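Local atomic coordinates of glycosyl transferase (Staphylococcus aureus, PDB entry 5U02), a protein that belongs to the glycosyl transferases and combines a helical linker domain with two beta-rich C-terminal domains in this model. Residues D168-M182 / Y206-Q220. Residues are numbered along the deposited sequence; the frame is centred on the assembly and turned at random.
Sequences DVRLKLHSRNKKHTM and YLPKEKIWDVFLEVQ
Backbone bonds pair Asp-168, Arg-170, Lys-172 and His-174 with Gln-220, Glu-218, Phe-216 and Asp-214, two bonds to each pair. The shortest include Phe-216 N to Lys-172 O, 2.7 Å. Two salt bridges join the segments. Arg-176 grips Asp-214 side-on, with NH2 to OD1 at 2.7 Å and NE to OD2 at 3.0 Å. Both bonds use syn lone pairs, and the two planes are only 13° apart. Bends at chi2 and chi3 (45°) fold the arginine back onto the carboxylate. Ser-268 and Arg-229 also hold Asp-214 OD1. Arg-170 NE meets Glu-218 OE2 from above the carboxylate plane at 3.3 Å; Arg-170 NH2 also forms a salt bridge with Glu-164 of the second subunit. These antiparallel strands belong to an E-set-clan beta domain, and a type I turn from Ser-175 to Lys-178 follows strand 168-175. Aromatic contacts follow. Met-182 CE makes a CH-pi contact over the Trp-213 six-membered ring, 3.5 Å from its centroid; SD lies farther above the same face, at 5.0 Å, a Met-aromatic contact. Ser-175 CB lies over the opposite face. His-174 turns an edge to the Phe-216 face, offset, with planes at 72°. On the apolar face, Val-169 CG1 lies 3.9 Å from Val-219 CG2, and Leu-171 CD1 touches Val-215 CG1.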
ATOM      1  N   ASP A 168      -6.523   6.259   5.625  1.00 39.07           N
ATOM      2  CA  ASP A 168      -6.152   4.979   5.043  1.00 37.73           C
ATOM      3  C   ASP A 168      -7.176   3.928   5.441  1.00 36.47           C
ATOM      4  O   ASP A 168      -7.808   4.023   6.499  1.00 35.83           O
ATOM      5  CB  ASP A 168      -4.756   4.536   5.494  1.00 42.52           C
ATOM      6  CG  ASP A 168      -3.675   5.535   5.130  1.00 47.97           C
ATOM      7  OD1 ASP A 168      -3.895   6.353   4.213  1.00 51.45           O
ATOM      8  OD2 ASP A 168      -2.600   5.495   5.762  1.00 49.03           O
ATOM      9  N   VAL A 169      -7.343   2.923   4.584  1.00 33.60           N
ATOM     10  CA  VAL A 169      -8.269   1.828   4.836  1.00 32.51           C
ATOM     11  C   VAL A 169      -7.563   0.512   4.549  1.00 33.06           C
ATOM     12  O   VAL A 169      -6.749   0.415   3.623  1.00 38.92           O
ATOM     13  CB  VAL A 169      -9.566   1.949   4.000  1.00 35.78           C
ATOM     14  CG1 VAL A 169     -10.219   3.312   4.206  1.00 39.56           C
ATOM     15  CG2 VAL A 169      -9.303   1.700   2.529  1.00 32.77           C
ATOM     16  N   ARG A 170      -7.858  -0.494   5.367  1.00 32.05           N
ATOM     17  CA  ARG A 170      -7.416  -1.860   5.140  1.00 32.36           C
ATOM     18  C   ARG A 170      -8.587  -2.783   5.426  1.00 27.68           C
ATOM     19  O   ARG A 170      -9.487  -2.440   6.196  1.00 26.64           O
ATOM     20  CB  ARG A 170      -6.227  -2.256   6.032  1.00 33.71           C
ATOM     21  CG  ARG A 170      -5.009  -1.369   5.907  1.00 43.09           C
ATOM     22  CD  ARG A 170      -3.783  -2.022   6.541  1.00 47.47           C
ATOM     23  NE  ARG A 170      -3.847  -2.079   8.000  1.00 46.54           N
ATOM     24  CZ  ARG A 170      -2.946  -2.707   8.754  1.00 44.95           C
ATOM     25  NH1 ARG A 170      -1.923  -3.331   8.179  1.00 45.52           N
ATOM     26  NH2 ARG A 170      -3.062  -2.714  10.078  1.00 38.00           N
ATOM     27  N   LEU A 171      -8.572  -3.955   4.803  1.00 26.77           N
ATOM     28  CA  LEU A 171      -9.554  -4.985   5.105  1.00 27.36           C
ATOM     29  C   LEU A 171      -9.008  -5.874   6.212  1.00 26.52           C
ATOM     30  O   LEU A 171      -7.876  -6.359   6.125  1.00 25.85           O
ATOM     31  CB  LEU A 171      -9.881  -5.813   3.863  1.00 26.91           C
ATOM     32  CG  LEU A 171     -11.112  -6.703   4.009  1.00 26.49           C
ATOM     33  CD1 LEU A 171     -12.299  -5.856   4.406  1.00 30.95           C
ATOM     34  CD2 LEU A 171     -11.405  -7.425   2.713  1.00 27.01           C
ATOM     35  N   LYS A 172      -9.804  -6.083   7.253  1.00 26.95           N
ATOM     36  CA  LYS A 172      -9.363  -6.817   8.429  1.00 29.36           C
ATOM     37  C   LYS A 172     -10.163  -8.101   8.575  1.00 28.29           C
ATOM     38  O   LYS A 172     -11.397  -8.072   8.596  1.00 26.63           O
ATOM     39  CB  LYS A 172      -9.507  -5.964   9.688  1.00 28.56           C
ATOM     40  CG  LYS A 172      -9.048  -6.644  10.959  1.00 28.33           C
ATOM     41  CD  LYS A 172      -9.223  -5.708  12.141  1.00 28.29           C
ATOM     42  CE  LYS A 172      -8.771  -6.339  13.433  1.00 26.97           C
ATOM     43  NZ  LYS A 172      -9.030  -5.410  14.554  1.00 31.43           N
ATOM     44  N   LEU A 173      -9.453  -9.220   8.672  1.00 27.86           N
ATOM     45  CA  LEU A 173     -10.033 -10.489   9.090  1.00 26.79           C
ATOM     46  C   LEU A 173      -9.658 -10.700  10.551  1.00 27.74           C
ATOM     47  O   LEU A 173      -8.475 -10.670  10.900  1.00 33.55           O
ATOM     48  CB  LEU A 173      -9.527 -11.647   8.225  1.00 26.57           C
ATOM     49  CG  LEU A 173      -9.742 -11.535   6.711  1.00 29.55           C
ATOM     50  CD1 LEU A 173      -9.278 -12.797   5.986  1.00 28.17           C
ATOM     51  CD2 LEU A 173     -11.200 -11.230   6.386  1.00 27.32           C
ATOM     52  N   HIS A 174     -10.659 -10.879  11.404  1.00 26.32           N
ATOM     53  CA  HIS A 174     -10.452 -11.017  12.840  1.00 26.46           C
ATOM     54  C   HIS A 174     -11.087 -12.328  13.271  1.00 26.03           C
ATOM     55  O   HIS A 174     -12.282 -12.538  13.044  1.00 33.35           O
ATOM     56  CB  HIS A 174     -11.063  -9.830  13.593  1.00 25.82           C
ATOM     57  CG  HIS A 174     -10.343  -9.463  14.860  1.00 29.85           C
ATOM     58  ND1 HIS A 174     -10.772  -8.442  15.686  1.00 33.60           N
ATOM     59  CD2 HIS A 174      -9.231  -9.978  15.441  1.00 34.48           C
ATOM     60  CE1 HIS A 174      -9.952  -8.346  16.718  1.00 34.04           C
ATOM     61  NE2 HIS A 174      -9.010  -9.266  16.595  1.00 36.36           N
ATOM     62  N   SER A 175     -10.293 -13.218  13.862  1.00 22.42           N
ATOM     63  CA  SER A 175     -10.852 -14.474  14.342  1.00 23.09           C
ATOM     64  C   SER A 175     -11.868 -14.186  15.437  1.00 26.11           C
ATOM     65  O   SER A 175     -11.784 -13.172  16.136  1.00 25.92           O
ATOM     66  CB  SER A 175      -9.751 -15.411  14.855  1.00 22.53           C
ATOM     67  OG  SER A 175      -9.081 -14.888  15.992  1.00 26.16           O
ATOM     68  N   ARG A 176     -12.856 -15.077  15.566  1.00 29.70           N
ATOM     69  CA  ARG A 176     -13.942 -14.833  16.513  1.00 26.57           C
ATOM     70  C   ARG A 176     -13.414 -14.671  17.933  1.00 29.71           C
ATOM     71  O   ARG A 176     -13.934 -13.859  18.708  1.00 34.36           O
ATOM     72  CB  ARG A 176     -14.976 -15.962  16.443  1.00 27.05           C
ATOM     73  CG  ARG A 176     -16.051 -15.924  17.540  1.00 23.28           C
ATOM     74  CD  ARG A 176     -16.940 -14.698  17.400  1.00 23.43           C
ATOM     75  NE  ARG A 176     -17.352 -14.474  16.022  1.00 32.70           N
ATOM     76  CZ  ARG A 176     -18.473 -14.959  15.491  1.00 29.65           C
ATOM     77  NH1 ARG A 176     -19.287 -15.717  16.218  1.00 26.88           N
ATOM     78  NH2 ARG A 176     -18.783 -14.707  14.223  1.00 28.97           N
ATOM     79  N   ASN A 177     -12.367 -15.412  18.291  1.00 30.33           N
ATOM     80  CA  ASN A 177     -11.784 -15.280  19.623  1.00 33.14           C
ATOM     81  C   ASN A 177     -10.803 -14.116  19.727  1.00 31.48           C
ATOM     82  O   ASN A 177     -10.059 -14.044  20.708  1.00 28.67           O
ATOM     83  CB  ASN A 177     -11.093 -16.586  20.036  1.00 31.82           C
ATOM     84  CG  ASN A 177      -9.912 -16.949  19.139  1.00 29.81           C
ATOM     85  OD1 ASN A 177      -9.468 -16.159  18.300  1.00 26.95           O
ATOM     86  ND2 ASN A 177      -9.396 -18.157  19.320  1.00 24.77           N
ATOM     87  N   LYS A 178     -10.768 -13.230  18.730  1.00 29.10           N
ATOM     88  CA  LYS A 178      -9.907 -12.051  18.687  1.00 34.44           C
ATOM     89  C   LYS A 178      -8.415 -12.381  18.725  1.00 38.67           C
ATOM     90  O   LYS A 178      -7.590 -11.464  18.805  1.00 39.99           O
ATOM     91  CB  LYS A 178     -10.238 -11.070  19.824  1.00 34.80           C
ATOM     92  CG  LYS A 178     -11.721 -10.874  20.083  1.00 35.97           C
ATOM     93  CD  LYS A 178     -12.328  -9.906  19.088  1.00 34.83           C
ATOM     94  CE  LYS A 178     -13.820 -10.148  18.923  1.00 35.97           C
ATOM     95  NZ  LYS A 178     -14.379  -9.331  17.814  1.00 34.93           N
ATOM     96  N   LYS A 179      -8.032 -13.661  18.653  1.00 37.99           N
ATOM     97  CA  LYS A 179      -6.626 -14.008  18.847  1.00 40.15           C
ATOM     98  C   LYS A 179      -5.788 -13.750  17.600  1.00 40.96           C
ATOM     99  O   LYS A 179      -4.629 -13.334  17.706  1.00 43.22           O
ATOM    100  CB  LYS A 179      -6.489 -15.469  19.286  1.00 42.35           C
ATOM    101  CG  LYS A 179      -7.071 -15.760  20.665  1.00 46.16           C
ATOM    102  CD  LYS A 179      -6.173 -16.690  21.465  1.00 51.16           C
ATOM    103  CE  LYS A 179      -6.673 -16.859  22.897  1.00 55.32           C
ATOM    104  NZ  LYS A 179      -7.830 -17.794  22.966  1.00 55.71           N
ATOM    105  N   HIS A 180      -6.339 -13.991  16.419  1.00 37.00           N
ATOM    106  CA  HIS A 180      -5.565 -13.885  15.197  1.00 32.95           C
ATOM    107  C   HIS A 180      -6.222 -12.918  14.224  1.00 35.27           C
ATOM    108  O   HIS A 180      -7.432 -12.662  14.275  1.00 36.13           O
ATOM    109  CB  HIS A 180      -5.367 -15.257  14.551  1.00 29.42           C
ATOM    110  CG  HIS A 180      -4.709 -16.253  15.456  1.00 30.00           C
ATOM    111  ND1 HIS A 180      -5.425 -17.139  16.234  1.00 30.51           N
ATOM    112  CD2 HIS A 180      -3.400 -16.488  15.721  1.00 29.02           C
ATOM    113  CE1 HIS A 180      -4.583 -17.880  16.933  1.00 32.43           C
ATOM    114  NE2 HIS A 180      -3.350 -17.506  16.642  1.00 34.35           N
ATOM    115  N   THR A 181      -5.398 -12.392  13.322  1.00 37.81           N
ATOM    116  CA  THR A 181      -5.770 -11.228  12.542  1.00 39.15           C
ATOM    117  C   THR A 181      -5.122 -11.328  11.168  1.00 35.96           C
ATOM    118  O   THR A 181      -4.038 -11.896  11.021  1.00 41.33           O
ATOM    119  CB  THR A 181      -5.355  -9.959  13.305  1.00 43.69           C
ATOM    120  OG1 THR A 181      -6.411  -8.991  13.275  1.00 50.76           O
ATOM    121  CG2 THR A 181      -4.071  -9.365  12.748  1.00 43.66           C
ATOM    122  N   MET A 182      -5.817 -10.816  10.157  1.00 27.92           N
ATOM    123  CA  MET A 182      -5.257 -10.682   8.820  1.00 28.05           C
ATOM    124  C   MET A 182      -5.645  -9.317   8.283  1.00 23.82           C
ATOM    125  O   MET A 182      -6.782  -8.878   8.468  1.00 30.72           O
ATOM    126  CB  MET A 182      -5.747 -11.779   7.859  1.00 29.69           C
ATOM    127  CG  MET A 182      -5.218 -13.180   8.156  1.00 30.56           C
ATOM    128  SD  MET A 182      -5.583 -14.342   6.818  1.00 27.94           S
ATOM    129  CE  MET A 182      -6.728 -15.452   7.627  1.00 28.08           C
ATOM    130  N   TYR A 206      -2.387 -18.796   6.843  1.00 31.52           N
ATOM    131  CA  TYR A 206      -2.869 -18.233   8.097  1.00 28.02           C
ATOM    132  C   TYR A 206      -4.283 -18.673   8.459  1.00 28.46           C
ATOM    133  O   TYR A 206      -4.626 -18.678   9.646  1.00 26.39           O
ATOM    134  CB  TYR A 206      -2.804 -16.701   8.035  1.00 22.98           C
ATOM    135  CG  TYR A 206      -1.457 -16.186   7.575  1.00 20.82           C
ATOM    136  CD1 TYR A 206      -0.303 -16.475   8.295  1.00 26.59           C
ATOM    137  CD2 TYR A 206      -1.336 -15.413   6.432  1.00 22.21           C
ATOM    138  CE1 TYR A 206       0.933 -16.011   7.886  1.00 29.05           C
ATOM    139  CE2 TYR A 206      -0.100 -14.940   6.011  1.00 25.75           C
ATOM    140  CZ  TYR A 206       1.031 -15.246   6.742  1.00 27.04           C
ATOM    141  OH  TYR A 206       2.262 -14.786   6.338  1.00 27.61           O
ATOM    142  N   LEU A 207      -5.090 -19.056   7.469  1.00 28.02           N
ATOM    143  CA  LEU A 207      -6.461 -19.491   7.730  1.00 29.86           C
ATOM    144  C   LEU A 207      -6.601 -20.666   8.696  1.00 28.53           C
ATOM    145  O   LEU A 207      -7.559 -20.653   9.488  1.00 26.55           O
ATOM    146  CB  LEU A 207      -7.145 -19.840   6.401  1.00 30.76           C
ATOM    147  CG  LEU A 207      -7.704 -18.700   5.555  1.00 26.85           C
ATOM    148  CD1 LEU A 207      -8.045 -19.216   4.167  1.00 25.21           C
ATOM    149  CD2 LEU A 207      -8.924 -18.109   6.222  1.00 22.52           C
ATOM    150  N   PRO A 208      -5.757 -21.707   8.671  1.00 29.97           N
ATOM    151  CA  PRO A 208      -6.010 -22.873   9.540  1.00 32.65           C
ATOM    152  C   PRO A 208      -6.013 -22.568  11.024  1.00 36.86           C
ATOM    153  O   PRO A 208      -6.451 -23.424  11.804  1.00 42.09           O
ATOM    154  CB  PRO A 208      -4.858 -23.830   9.200  1.00 33.13           C
ATOM    155  CG  PRO A 208      -4.370 -23.397   7.907  1.00 30.54           C
ATOM    156  CD  PRO A 208      -4.590 -21.934   7.800  1.00 28.54           C
ATOM    157  N   LYS A 209      -5.532 -21.397  11.442  1.00 35.21           N
ATOM    158  CA  LYS A 209      -5.407 -21.118  12.867  1.00 34.60           C
ATOM    159  C   LYS A 209      -6.758 -21.071  13.560  1.00 31.95           C
ATOM    160  O   LYS A 209      -6.858 -21.412  14.744  1.00 37.48           O
ATOM    161  CB  LYS A 209      -4.668 -19.800  13.077  1.00 36.14           C
ATOM    162  CG  LYS A 209      -3.283 -19.772  12.471  1.00 39.27           C
ATOM    163  CD  LYS A 209      -2.754 -18.349  12.422  1.00 48.12           C
ATOM    164  CE  LYS A 209      -1.299 -18.318  11.987  1.00 52.43           C
ATOM    165  NZ  LYS A 209      -0.758 -16.938  12.024  1.00 51.78           N
ATOM    166  N   GLU A 210      -7.801 -20.635  12.857  1.00 29.58           N
ATOM    167  CA  GLU A 210      -9.129 -20.524  13.443  1.00 34.95           C
ATOM    168  C   GLU A 210     -10.174 -20.845  12.386  1.00 32.89           C
ATOM    169  O   GLU A 210      -9.914 -20.784  11.183  1.00 32.83           O
ATOM    170  CB  GLU A 210      -9.386 -19.126  14.030  1.00 38.82           C
ATOM    171  CG  GLU A 210      -8.322 -18.627  15.004  1.00 40.30           C
ATOM    172  CD  GLU A 210      -8.464 -19.229  16.387  1.00 44.24           C
ATOM    173  OE1 GLU A 210      -9.599 -19.598  16.765  1.00 48.61           O
ATOM    174  OE2 GLU A 210      -7.438 -19.329  17.093  1.00 45.40           O
ATOM    175  N   LYS A 211     -11.374 -21.182  12.852  1.00 36.68           N
ATOM    176  CA  LYS A 211     -12.440 -21.553  11.929  1.00 36.90           C
ATOM    177  C   LYS A 211     -13.247 -20.341  11.485  1.00 29.57           C
ATOM    178  O   LYS A 211     -13.649 -20.259  10.321  1.00 27.13           O
ATOM    179  CB  LYS A 211     -13.361 -22.593  12.570  1.00 43.71           C
ATOM    180  CG  LYS A 211     -12.661 -23.883  12.983  1.00 53.31           C
ATOM    181  CD  LYS A 211     -13.411 -25.114  12.495  1.00 57.97           C
ATOM    182  CE  LYS A 211     -14.584 -25.423  13.407  1.00 63.31           C
ATOM    183  NZ  LYS A 211     -15.115 -26.808  13.224  1.00 66.80           N
ATOM    184  N   ILE A 212     -13.492 -19.395  12.390  1.00 25.11           N
ATOM    185  CA  ILE A 212     -14.365 -18.256  12.128  1.00 26.10           C
ATOM    186  C   ILE A 212     -13.513 -17.004  11.970  1.00 25.98           C
ATOM    187  O   ILE A 212     -12.759 -16.633  12.878  1.00 24.70           O
ATOM    188  CB  ILE A 212     -15.400 -18.073  13.251  1.00 25.19           C
ATOM    189  CG1 ILE A 212     -16.259 -19.331  13.395  1.00 24.09           C
ATOM    190  CG2 ILE A 212     -16.270 -16.864  12.964  1.00 20.25           C
ATOM    191  CD1 ILE A 212     -17.165 -19.314  14.628  1.00 26.17           C
ATOM    192  N   TRP A 213     -13.650 -16.342  10.820  1.00 24.65           N
ATOM    193  CA  TRP A 213     -12.957 -15.094  10.522  1.00 23.90           C
ATOM    194  C   TRP A 213     -14.010 -14.040  10.208  1.00 24.86           C
ATOM    195  O   TRP A 213     -14.727 -14.152   9.209  1.00 20.51           O
ATOM    196  CB  TRP A 213     -11.984 -15.267   9.353  1.00 22.65           C
ATOM    197  CG  TRP A 213     -10.885 -16.260   9.616  1.00 25.88           C
ATOM    198  CD1 TRP A 213     -10.919 -17.604   9.371  1.00 23.34           C
ATOM    199  CD2 TRP A 213      -9.590 -15.988  10.177  1.00 25.97           C
ATOM    200  NE1 TRP A 213      -9.729 -18.182   9.744  1.00 26.99           N
ATOM    201  CE2 TRP A 213      -8.897 -17.212  10.239  1.00 18.82           C
ATOM    202  CE3 TRP A 213      -8.953 -14.828  10.628  1.00 26.09           C
ATOM    203  CZ2 TRP A 213      -7.599 -17.310  10.734  1.00 20.55           C
ATOM    204  CZ3 TRP A 213      -7.661 -14.930  11.125  1.00 31.39           C
ATOM    205  CH2 TRP A 213      -7.000 -16.161  11.171  1.00 19.64           C
ATOM    206  N   ASP A 214     -14.111 -13.027  11.063  1.00 21.84           N
ATOM    207  CA  ASP A 214     -15.075 -11.960  10.862  1.00 19.10           C
ATOM    208  C   ASP A 214     -14.430 -10.828  10.072  1.00 23.19           C
ATOM    209  O   ASP A 214     -13.236 -10.555  10.219  1.00 23.50           O
ATOM    210  CB  ASP A 214     -15.620 -11.455  12.202  1.00 22.42           C
ATOM    211  CG  ASP A 214     -16.203 -12.580  13.066  1.00 24.86           C
ATOM    212  OD1 ASP A 214     -17.190 -13.195  12.620  1.00 24.35           O
ATOM    213  OD2 ASP A 214     -15.736 -12.782  14.207  1.00 27.71           O
ATOM    214  N   VAL A 215     -15.218 -10.187   9.212  1.00 18.72           N
ATOM    215  CA  VAL A 215     -14.709  -9.173   8.288  1.00 22.37           C
ATOM    216  C   VAL A 215     -14.946  -7.791   8.883  1.00 23.51           C
ATOM    217  O   VAL A 215     -16.080  -7.441   9.231  1.00 22.51           O
ATOM    218  CB  VAL A 215     -15.366  -9.298   6.903  1.00 22.28           C
ATOM    219  CG1 VAL A 215     -14.719  -8.338   5.913  1.00 20.57           C
ATOM    220  CG2 VAL A 215     -15.265 -10.735   6.392  1.00 17.60           C
ATOM    221  N   PHE A 216     -13.874  -7.010   9.004  1.00 26.04           N
ATOM    222  CA  PHE A 216     -13.929  -5.615   9.409  1.00 29.22           C
ATOM    223  C   PHE A 216     -13.273  -4.746   8.341  1.00 33.39           C
ATOM    224  O   PHE A 216     -12.433  -5.207   7.561  1.00 19.75           O
ATOM    225  CB  PHE A 216     -13.204  -5.371  10.744  1.00 30.36           C
ATOM    226  CG  PHE A 216     -13.847  -6.026  11.937  1.00 28.85           C
ATOM    227  CD1 PHE A 216     -13.733  -7.388  12.141  1.00 26.13           C
ATOM    228  CD2 PHE A 216     -14.528  -5.268  12.879  1.00 30.94           C
ATOM    229  CE1 PHE A 216     -14.308  -7.987  13.249  1.00 30.35           C
ATOM    230  CE2 PHE A 216     -15.103  -5.865  13.991  1.00 23.18           C
ATOM    231  CZ  PHE A 216     -14.993  -7.222  14.175  1.00 23.01           C
ATOM    232  N   LEU A 217     -13.657  -3.474   8.319  1.00 25.92           N
ATOM    233  CA  LEU A 217     -12.924  -2.447   7.591  1.00 27.30           C
ATOM    234  C   LEU A 217     -12.248  -1.537   8.605  1.00 28.58           C
ATOM    235  O   LEU A 217     -12.923  -0.923   9.438  1.00 26.36           O
ATOM    236  CB  LEU A 217     -13.839  -1.629   6.682  1.00 26.53           C
ATOM    237  CG  LEU A 217     -13.086  -0.541   5.908  1.00 26.73           C
ATOM    238  CD1 LEU A 217     -12.265  -1.161   4.785  1.00 26.12           C
ATOM    239  CD2 LEU A 217     -14.023   0.523   5.357  1.00 27.50           C
ATOM    240  N   GLU A 218     -10.922  -1.462   8.542  1.00 30.19           N
ATOM    241  CA  GLU A 218     -10.160  -0.563   9.395  1.00 36.16           C
ATOM    242  C   GLU A 218      -9.948   0.754   8.662  1.00 34.69           C
ATOM    243  O   GLU A 218      -9.550   0.759   7.494  1.00 26.52           O
ATOM    244  CB  GLU A 218      -8.814  -1.179   9.778  1.00 44.93           C
ATOM    245  CG  GLU A 218      -7.950  -0.283  10.644  1.00 54.11           C
ATOM    246  CD  GLU A 218      -6.477  -0.640  10.568  1.00 63.89           C
ATOM    247  OE1 GLU A 218      -6.023  -1.488  11.365  1.00 66.74           O
ATOM    248  OE2 GLU A 218      -5.772  -0.074   9.705  1.00 69.14           O
ATOM    249  N   VAL A 219     -10.227   1.862   9.349  1.00 37.47           N
ATOM    250  CA  VAL A 219     -10.086   3.206   8.799  1.00 39.08           C
ATOM    251  C   VAL A 219      -9.224   4.013   9.757  1.00 45.59           C
ATOM    252  O   VAL A 219      -9.626   4.258  10.900  1.00 50.28           O
ATOM    253  CB  VAL A 219     -11.447   3.891   8.595  1.00 38.98           C
ATOM    254  CG1 VAL A 219     -11.250   5.345   8.190  1.00 39.35           C
ATOM    255  CG2 VAL A 219     -12.269   3.142   7.555  1.00 35.26           C
ATOM    256  N   GLN A 220      -8.048   4.431   9.296  1.00 44.14           N
ATOM    257  CA  GLN A 220      -7.062   5.086  10.143  1.00 49.86           C
ATOM    258  C   GLN A 220      -6.913   6.546   9.742  1.00 51.77           C
ATOM    259  O   GLN A 220      -6.765   6.859   8.554  1.00 51.31           O
ATOM    260  CB  GLN A 220      -5.714   4.370  10.059  1.00 53.91           C
ATOM    261  CG  GLN A 220      -4.593   5.076  10.804  1.00 64.33           C
ATOM    262  CD  GLN A 220      -3.626   4.104  11.453  1.00 69.56           C
ATOM    263  OE1 GLN A 220      -3.127   4.349  12.553  1.00 72.16           O
ATOM    264  NE2 GLN A 220      -3.364   2.992  10.777  1.00 70.12           N
TER
HETATM  265  O   HOH W   1      -8.177  -2.450  13.250  1.00 39.62           O
HETATM  266  O   HOH W   2     -13.743 -11.033  15.593  1.00 28.01           O